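PDB 6UYH: prolyl-tRNA synthetase, which probably catalyses the ATP-dependent attachment of proline to its cognate tRNA, and is captured here with the inhibitor halofuginone and the ATP analogue AMPPNP. Local coordinates for residues A[301-306]-A[345-350]; A[354-359]-A[396-401]. All blocks are in the same frame, centred on the assembly; numbering follows the deposited sequence.

Contact 1: residues A[301-306]-A[345-350]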
loop_
_atom_site.group_PDB
_atom_site.type_symbol
_atom_site.label_atom_id
_atom_site.label_comp_id
_atom_site.label_asym_id
_atom_site.label_seq_id
_atom_site.Cartn_x
_atom_site.Cartn_y
_atom_site.Cartn_z
ATOM N N VAL A 301 -12.248 -23.551 -9.063
ATOM C CA VAL A 301 -13.678 -23.453 -8.783
ATOM C C VAL A 301 -14.275 -24.851 -8.865
ATOM O O VAL A 301 -14.010 -25.593 -9.821
ATOM C CB VAL A 301 -14.388 -22.469 -9.736
ATOM C CG1 VAL A 301 -14.241 -22.885 -11.205
ATOM C CG2 VAL A 301 -15.865 -22.312 -9.344
ATOM N N VAL A 302 -15.048 -25.225 -7.846
ATOM C CA VAL A 302 -15.685 -26.537 -7.770
ATOM C C VAL A 302 -17.158 -26.367 -8.102
ATOM O O VAL A 302 -17.842 -25.523 -7.510
ATOM C CB VAL A 302 -15.505 -27.171 -6.378
ATOM C CG1 VAL A 302 -16.060 -28.598 -6.361
ATOM C CG2 VAL A 302 -14.046 -27.169 -5.964
ATOM N N ILE A 303 -17.649 -27.151 -9.055
ATOM C CA ILE A 303 -19.036 -27.010 -9.489
ATOM C C ILE A 303 -19.753 -28.353 -9.390
ATOM O O ILE A 303 -19.419 -29.294 -10.122
ATOM C CB ILE A 303 -19.115 -26.439 -10.913
ATOM C CG1 ILE A 303 -18.354 -25.112 -10.994
ATOM C CG2 ILE A 303 -20.565 -26.251 -11.334
ATOM C CD1 ILE A 303 -18.461 -24.418 -12.331
ATOM N N PRO A 304 -20.732 -28.492 -8.497
ATOM C CA PRO A 304 -21.546 -29.712 -8.485
ATOM C C PRO A 304 -22.616 -29.634 -9.563
ATOM O O PRO A 304 -23.284 -28.610 -9.720
ATOM C CB PRO A 304 -22.159 -29.713 -7.080
ATOM C CG PRO A 304 -22.247 -28.269 -6.717
ATOM C CD PRO A 304 -21.084 -27.574 -7.399
ATOM N N LEU A 305 -22.764 -30.718 -10.317
ATOM C CA LEU A 305 -23.781 -30.807 -11.358
ATOM C C LEU A 305 -25.068 -31.353 -10.751
ATOM O O LEU A 305 -25.092 -32.481 -10.244
ATOM C CB LEU A 305 -23.298 -31.695 -12.502
ATOM C CG LEU A 305 -21.914 -31.318 -13.026
ATOM C CD1 LEU A 305 -21.511 -32.196 -14.197
ATOM C CD2 LEU A 305 -21.881 -29.848 -13.415
ATOM N N ILE A 306 -26.132 -30.556 -10.804
ATOM C CA ILE A 306 -27.403 -30.934 -10.194
ATOM C C ILE A 306 -28.508 -31.071 -11.239
ATOM O O ILE A 306 -29.300 -32.015 -11.204
ATOM C CB ILE A 306 -27.806 -29.924 -9.115
ATOM C CG1 ILE A 306 -26.729 -29.858 -8.031
ATOM C CG2 ILE A 306 -29.158 -30.285 -8.526
ATOM C CD1 ILE A 306 -26.364 -31.210 -7.449
ATOM N N TRP A 345 -23.637 -22.095 -17.884
ATOM C CA TRP A 345 -23.592 -20.693 -17.481
ATOM C C TRP A 345 -22.503 -20.459 -16.442
ATOM O O TRP A 345 -21.771 -19.460 -16.504
ATOM C CB TRP A 345 -24.962 -20.273 -16.940
ATOM C CG TRP A 345 -25.079 -18.813 -16.641
ATOM C CD1 TRP A 345 -25.588 -17.848 -17.460
ATOM C CD2 TRP A 345 -24.685 -18.149 -15.434
ATOM N NE1 TRP A 345 -25.535 -16.624 -16.837
ATOM C CE2 TRP A 345 -24.984 -16.783 -15.594
ATOM C CE3 TRP A 345 -24.107 -18.577 -14.236
ATOM C CZ2 TRP A 345 -24.723 -15.841 -14.600
ATOM C CZ3 TRP A 345 -23.852 -17.640 -13.247
ATOM C CH2 TRP A 345 -24.157 -16.289 -13.438
ATOM N N LYS A 346 -22.374 -21.374 -15.480
ATOM C CA LYS A 346 -21.310 -21.260 -14.491
ATOM C C LYS A 346 -19.942 -21.400 -15.141
ATOM O O LYS A 346 -19.002 -20.684 -14.781
ATOM C CB LYS A 346 -21.485 -22.310 -13.397
ATOM C CG LYS A 346 -22.752 -22.152 -12.567
ATOM C CD LYS A 346 -22.808 -23.206 -11.472
ATOM C CE LYS A 346 -23.997 -22.987 -10.550
ATOM N NZ LYS A 346 -24.097 -24.053 -9.504
ATOM N N TYR A 347 -19.807 -22.327 -16.097
ATOM C CA TYR A 347 -18.527 -22.492 -16.783
ATOM C C TYR A 347 -18.080 -21.179 -17.409
ATOM O O TYR A 347 -16.942 -20.736 -17.208
ATOM C CB TYR A 347 -18.625 -23.585 -17.851
ATOM C CG TYR A 347 -18.947 -24.970 -17.335
ATOM C CD1 TYR A 347 -18.894 -25.260 -15.984
ATOM C CD2 TYR A 347 -19.300 -25.989 -18.209
ATOM C CE1 TYR A 347 -19.192 -26.528 -15.512
ATOM C CE2 TYR A 347 -19.594 -27.255 -17.751
ATOM C CZ TYR A 347 -19.538 -27.522 -16.402
ATOM O OH TYR A 347 -19.835 -28.783 -15.938
ATOM N N ASN A 348 -18.972 -20.540 -18.171
ATOM C CA ASN A 348 -18.641 -19.268 -18.804
ATOM C C ASN A 348 -18.311 -18.206 -17.766
ATOM O O ASN A 348 -17.367 -17.431 -17.941
ATOM C CB ASN A 348 -19.802 -18.794 -19.679
ATOM C CG ASN A 348 -20.008 -19.666 -20.898
ATOM O OD1 ASN A 348 -19.055 -20.216 -21.453
ATOM N ND2 ASN A 348 -21.262 -19.798 -21.328
ATOM N N TYR A 349 -19.091 -18.154 -16.685
ATOM C CA TYR A 349 -18.907 -17.140 -15.653
ATOM C C TYR A 349 -17.473 -17.119 -15.140
ATOM O O TYR A 349 -16.845 -16.057 -15.038
ATOM C CB TYR A 349 -19.889 -17.411 -14.514
ATOM C CG TYR A 349 -19.848 -16.417 -13.375
ATOM C CD1 TYR A 349 -20.761 -15.371 -13.311
ATOM C CD2 TYR A 349 -18.921 -16.546 -12.345
ATOM C CE1 TYR A 349 -20.737 -14.468 -12.264
ATOM C CE2 TYR A 349 -18.887 -15.642 -11.300
ATOM C CZ TYR A 349 -19.801 -14.611 -11.266
ATOM O OH TYR A 349 -19.771 -13.715 -10.227
ATOM N N TRP A 350 -16.932 -18.288 -14.819
ATOM C CA TRP A 350 -15.598 -18.348 -14.243
ATOM C C TRP A 350 -14.508 -18.362 -15.304
ATOM O O TRP A 350 -13.391 -17.911 -15.029
ATOM C CB TRP A 350 -15.479 -19.577 -13.334
ATOM C CG TRP A 350 -16.437 -19.535 -12.182
ATOM C CD1 TRP A 350 -17.560 -20.291 -12.026
ATOM C CD2 TRP A 350 -16.375 -18.667 -11.043
ATOM N NE1 TRP A 350 -18.194 -19.962 -10.854
ATOM C CE2 TRP A 350 -17.488 -18.968 -10.230
ATOM C CE3 TRP A 350 -15.485 -17.674 -10.625
ATOM C CZ2 TRP A 350 -17.735 -18.311 -9.024
ATOM C CZ3 TRP A 350 -15.735 -17.015 -9.420
ATOM C CH2 TRP A 350 -16.852 -17.340 -8.638
HETATM O O HOH W 1 -24.278 -26.743 -11.225
#

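Contact 2: residues A[354-359]-A[396-401]. With EDO (1,2-ethanediol), chain Q; EDO (1,2-ethanediol), chain B.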
loop_
_atom_site.group_PDB
_atom_site.type_symbol
_atom_site.label_atom_id
_atom_site.label_comp_id
_atom_site.label_asym_id
_atom_site.label_seq_id
_atom_site.Cartn_x
_atom_site.Cartn_y
_atom_site.Cartn_z
ATOM N N GLY A 354 -11.307 -15.763 -15.480
ATOM C CA GLY A 354 -9.930 -16.202 -15.597
ATOM C C GLY A 354 -9.515 -17.350 -14.713
ATOM O O GLY A 354 -8.324 -17.676 -14.684
ATOM N N VAL A 355 -10.448 -17.986 -14.009
ATOM C CA VAL A 355 -10.060 -19.024 -13.044
ATOM C C VAL A 355 -9.304 -20.141 -13.764
ATOM O O VAL A 355 -9.811 -20.697 -14.758
ATOM C CB VAL A 355 -11.300 -19.570 -12.318
ATOM C CG1 VAL A 355 -10.915 -20.733 -11.432
ATOM C CG2 VAL A 355 -11.946 -18.455 -11.482
ATOM N N PRO A 356 -8.097 -20.504 -13.324
ATOM C CA PRO A 356 -7.289 -21.445 -14.122
ATOM C C PRO A 356 -7.790 -22.886 -14.118
ATOM O O PRO A 356 -7.581 -23.593 -15.112
ATOM C CB PRO A 356 -5.885 -21.325 -13.500
ATOM C CG PRO A 356 -6.067 -20.599 -12.203
ATOM C CD PRO A 356 -7.288 -19.750 -12.354
ATOM N N LEU A 357 -8.445 -23.359 -13.059
ATOM C CA LEU A 357 -8.832 -24.763 -13.017
ATOM C C LEU A 357 -10.259 -24.899 -12.513
ATOM O O LEU A 357 -10.634 -24.272 -11.517
ATOM C CB LEU A 357 -7.882 -25.571 -12.131
ATOM C CG LEU A 357 -8.126 -27.077 -12.026
ATOM C CD1 LEU A 357 -7.941 -27.783 -13.385
ATOM C CD2 LEU A 357 -7.214 -27.676 -10.973
ATOM N N ARG A 358 -11.049 -25.712 -13.206
ATOM C CA ARG A 358 -12.412 -26.026 -12.806
ATOM C C ARG A 358 -12.522 -27.512 -12.492
ATOM O O ARG A 358 -12.001 -28.352 -13.233
ATOM C CB ARG A 358 -13.404 -25.644 -13.910
ATOM C CG ARG A 358 -14.832 -26.097 -13.681
ATOM C CD ARG A 358 -15.756 -25.552 -14.765
ATOM N NE ARG A 358 -15.718 -26.319 -16.010
ATOM C CZ ARG A 358 -15.477 -25.805 -17.213
ATOM N NH1 ARG A 358 -15.246 -24.508 -17.358
ATOM N NH2 ARG A 358 -15.474 -26.596 -18.281
ATOM N N ILE A 359 -13.183 -27.830 -11.383
ATOM C CA ILE A 359 -13.513 -29.204 -11.018
ATOM C C ILE A 359 -15.018 -29.359 -11.168
ATOM O O ILE A 359 -15.788 -28.612 -10.553
ATOM C CB ILE A 359 -13.052 -29.548 -9.593
ATOM C CG1 ILE A 359 -11.522 -29.494 -9.514
ATOM C CG2 ILE A 359 -13.587 -30.925 -9.156
ATOM C CD1 ILE A 359 -10.948 -29.818 -8.158
ATOM N N ALA A 396 0.083 -29.556 -8.317
ATOM C CA ALA A 396 0.866 -30.014 -9.458
ATOM C C ALA A 396 0.164 -29.687 -10.771
ATOM O O ALA A 396 0.817 -29.363 -11.769
ATOM C CB ALA A 396 1.126 -31.521 -9.338
ATOM N N VAL A 397 -1.169 -29.785 -10.790
ATOM C CA VAL A 397 -1.930 -29.380 -11.967
ATOM C C VAL A 397 -1.777 -27.883 -12.210
ATOM O O VAL A 397 -1.610 -27.436 -13.350
ATOM C CB VAL A 397 -3.408 -29.779 -11.803
ATOM C CG1 VAL A 397 -4.245 -29.190 -12.918
ATOM C CG2 VAL A 397 -3.541 -31.301 -11.769
ATOM N N LEU A 398 -1.810 -27.090 -11.141
ATOM C CA LEU A 398 -1.679 -25.645 -11.286
ATOM C C LEU A 398 -0.290 -25.250 -11.757
ATOM O O LEU A 398 -0.150 -24.300 -12.532
ATOM C CB LEU A 398 -2.014 -24.963 -9.959
ATOM C CG LEU A 398 -3.468 -25.090 -9.502
ATOM C CD1 LEU A 398 -3.632 -24.539 -8.099
ATOM C CD2 LEU A 398 -4.398 -24.368 -10.465
ATOM N N ASP A 399 0.743 -25.964 -11.307
ATOM C CA ASP A 399 2.093 -25.684 -11.791
ATOM C C ASP A 399 2.235 -26.064 -13.259
ATOM O O ASP A 399 2.932 -25.377 -14.023
ATOM C CB ASP A 399 3.119 -26.422 -10.936
ATOM C CG ASP A 399 3.200 -25.865 -9.527
ATOM O OD1 ASP A 399 2.966 -24.651 -9.357
ATOM O OD2 ASP A 399 3.496 -26.635 -8.591
ATOM N N LYS A 400 1.583 -27.154 -13.673
ATOM C CA LYS A 400 1.600 -27.541 -15.080
ATOM C C LYS A 400 0.956 -26.465 -15.947
ATOM O O LYS A 400 1.457 -26.151 -17.032
ATOM C CB LYS A 400 0.885 -28.886 -15.254
ATOM C CG LYS A 400 1.134 -29.583 -16.574
ATOM C CD LYS A 400 0.327 -30.880 -16.686
ATOM C CE LYS A 400 1.041 -31.895 -17.577
ATOM N NZ LYS A 400 0.172 -32.461 -18.657
ATOM N N ILE A 401 -0.155 -25.886 -15.481
ATOM C CA ILE A 401 -0.793 -24.793 -16.211
ATOM C C ILE A 401 0.149 -23.599 -16.302
ATOM O O ILE A 401 0.330 -23.005 -17.372
ATOM C CB ILE A 401 -2.128 -24.412 -15.547
ATOM C CG1 ILE A 401 -3.167 -25.516 -15.763
ATOM C CG2 ILE A 401 -2.647 -23.085 -16.084
ATOM C CD1 ILE A 401 -4.470 -25.275 -15.001
HETATM C C1 EDO Q . 0.545 -22.619 -7.800
HETATM O O1 EDO Q . 1.971 -22.749 -7.817
HETATM C C2 EDO Q . -0.044 -23.846 -7.113
HETATM O O2 EDO Q . 0.654 -24.087 -5.889
HETATM C C1 EDO B . -3.342 -32.995 -17.123
HETATM O O1 EDO B . -2.621 -34.051 -17.768
HETATM C C2 EDO B . -3.962 -32.085 -18.178
HETATM O O2 EDO B . -2.905 -31.541 -18.974
#

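Contact 1: residues A[301-306]-A[345-350]
Val301 sets its CG2 methyl on one face of the Trp350 indole, a CH-pi contact 3.7 Å from CG2 to the centroid of the five-membered ring and only 11° off the ring normal. The side-chain torsion of Val301 (chi1 60°) turns both methyls to the helix, with CG1 beside Trp350 CB. The indole's other face is backed by Tyr349 CD2, so the ring is sandwiched between a strand methyl and its own helix neighbour. Strand 301-304 and helix 345-350 run almost antiparallel, their axes 10.3 Å apart, as a helix laid on the mixed sheet of the anticodon-binding domain. The main bump from the strand is Ile303. Its extended CD1 enters the hollow between Lys346, Tyr347 and Trp350, 3.8 Å from Tyr347 CD1 and meeting that ring at its edge. On the other branch, Ile303 CG2 lies 3.8 Å from Lys346 CD, the two chains alongside each other but pointing opposite ways. Farther along, the CD2 methyl of Leu305 meets the phenol oxygen of Tyr347, 3.4 Å from CD2 to OH. Lys346 runs out straight beyond CG and delivers NZ to the carbonyl oxygens of Arg338 and Asp336. A water accepts from NZ and donates to Pro304 O at 2.6 Å. Trp350 NE1 is bonded to Asp336 OD2. The direct contact is therefore held by apolar shape and CH-pi packing, while the polar ends of Lys346 and Trp350 are tied to the loop before the helix and the water adds one indirect polar bridge.

Contact 2: residues A[354-359]-A[396-401]
Leu357 holds CG trans to its backbone N (chi1 -178°) and, with chi2 at 64°, presents both methyls to Val397, while Leu398 and Ile401, each starting beside its own backbone N, reach the strand segment with extended chains. This is helix-on-sheet packing: the long helix 391-415 lies across the mixed sheet of the anticodon-binding domain, on strand 357-361. The local axes are 10.6 Å apart and their N-to-C directions differ by 143°. Val397 CG1 meets the fork of Leu357, 3.9 Å from CD2 and 4.0 Å from CD1, the two side chains set nearly perpendicular. The CD2 end of Leu398 meets the root of the same leucine, 4.0 Å from Leu357 CB, and also borders Pro356 CG more loosely. Trp382 of strand 381-385 touches both Leu357 and Val397, extending this apolar patch across the sheet. Gly354, with positive phi, closes helix 343-353 in a Schellman motif before the loop to Leu357. Two ethanediols, probably from the crystallisation liquor, sit on different flanks of the helix. One packs on Leu398 CB and gives a hydrogen bond from O1 to Asp399 OD1, which also forms a salt bridge with Arg294; the other receives a bond from Lys400 NZ. Next to Leu357, the end of Ile401 reaches the backbone just before the strand, where its CD1 methyl rests 3.5 Å from Pro356 O.

Contacts 1 and 2 have centres 15 Å apart and engage the same five-stranded mixed sheet through neighbouring parallel strands, 300-304 and 357-361. They come in series along the chain: contact 1 is closed by helix 343-353, which is followed, after a short loop, by strand 357-361, later met by helix 391-415 in contact 2. Backbone bonds join them, Ile303 N to Ile359 O at 2.8 Å and Ile359 N to Val301 O at 2.9 Å. Arg358 also packs on Ile303 and Tyr347, with a cation-pi contact to the latter. The two contacts cover opposite faces of the sheet of the anticodon-binding domain, well away from the bound halofuginone and AMPPNP.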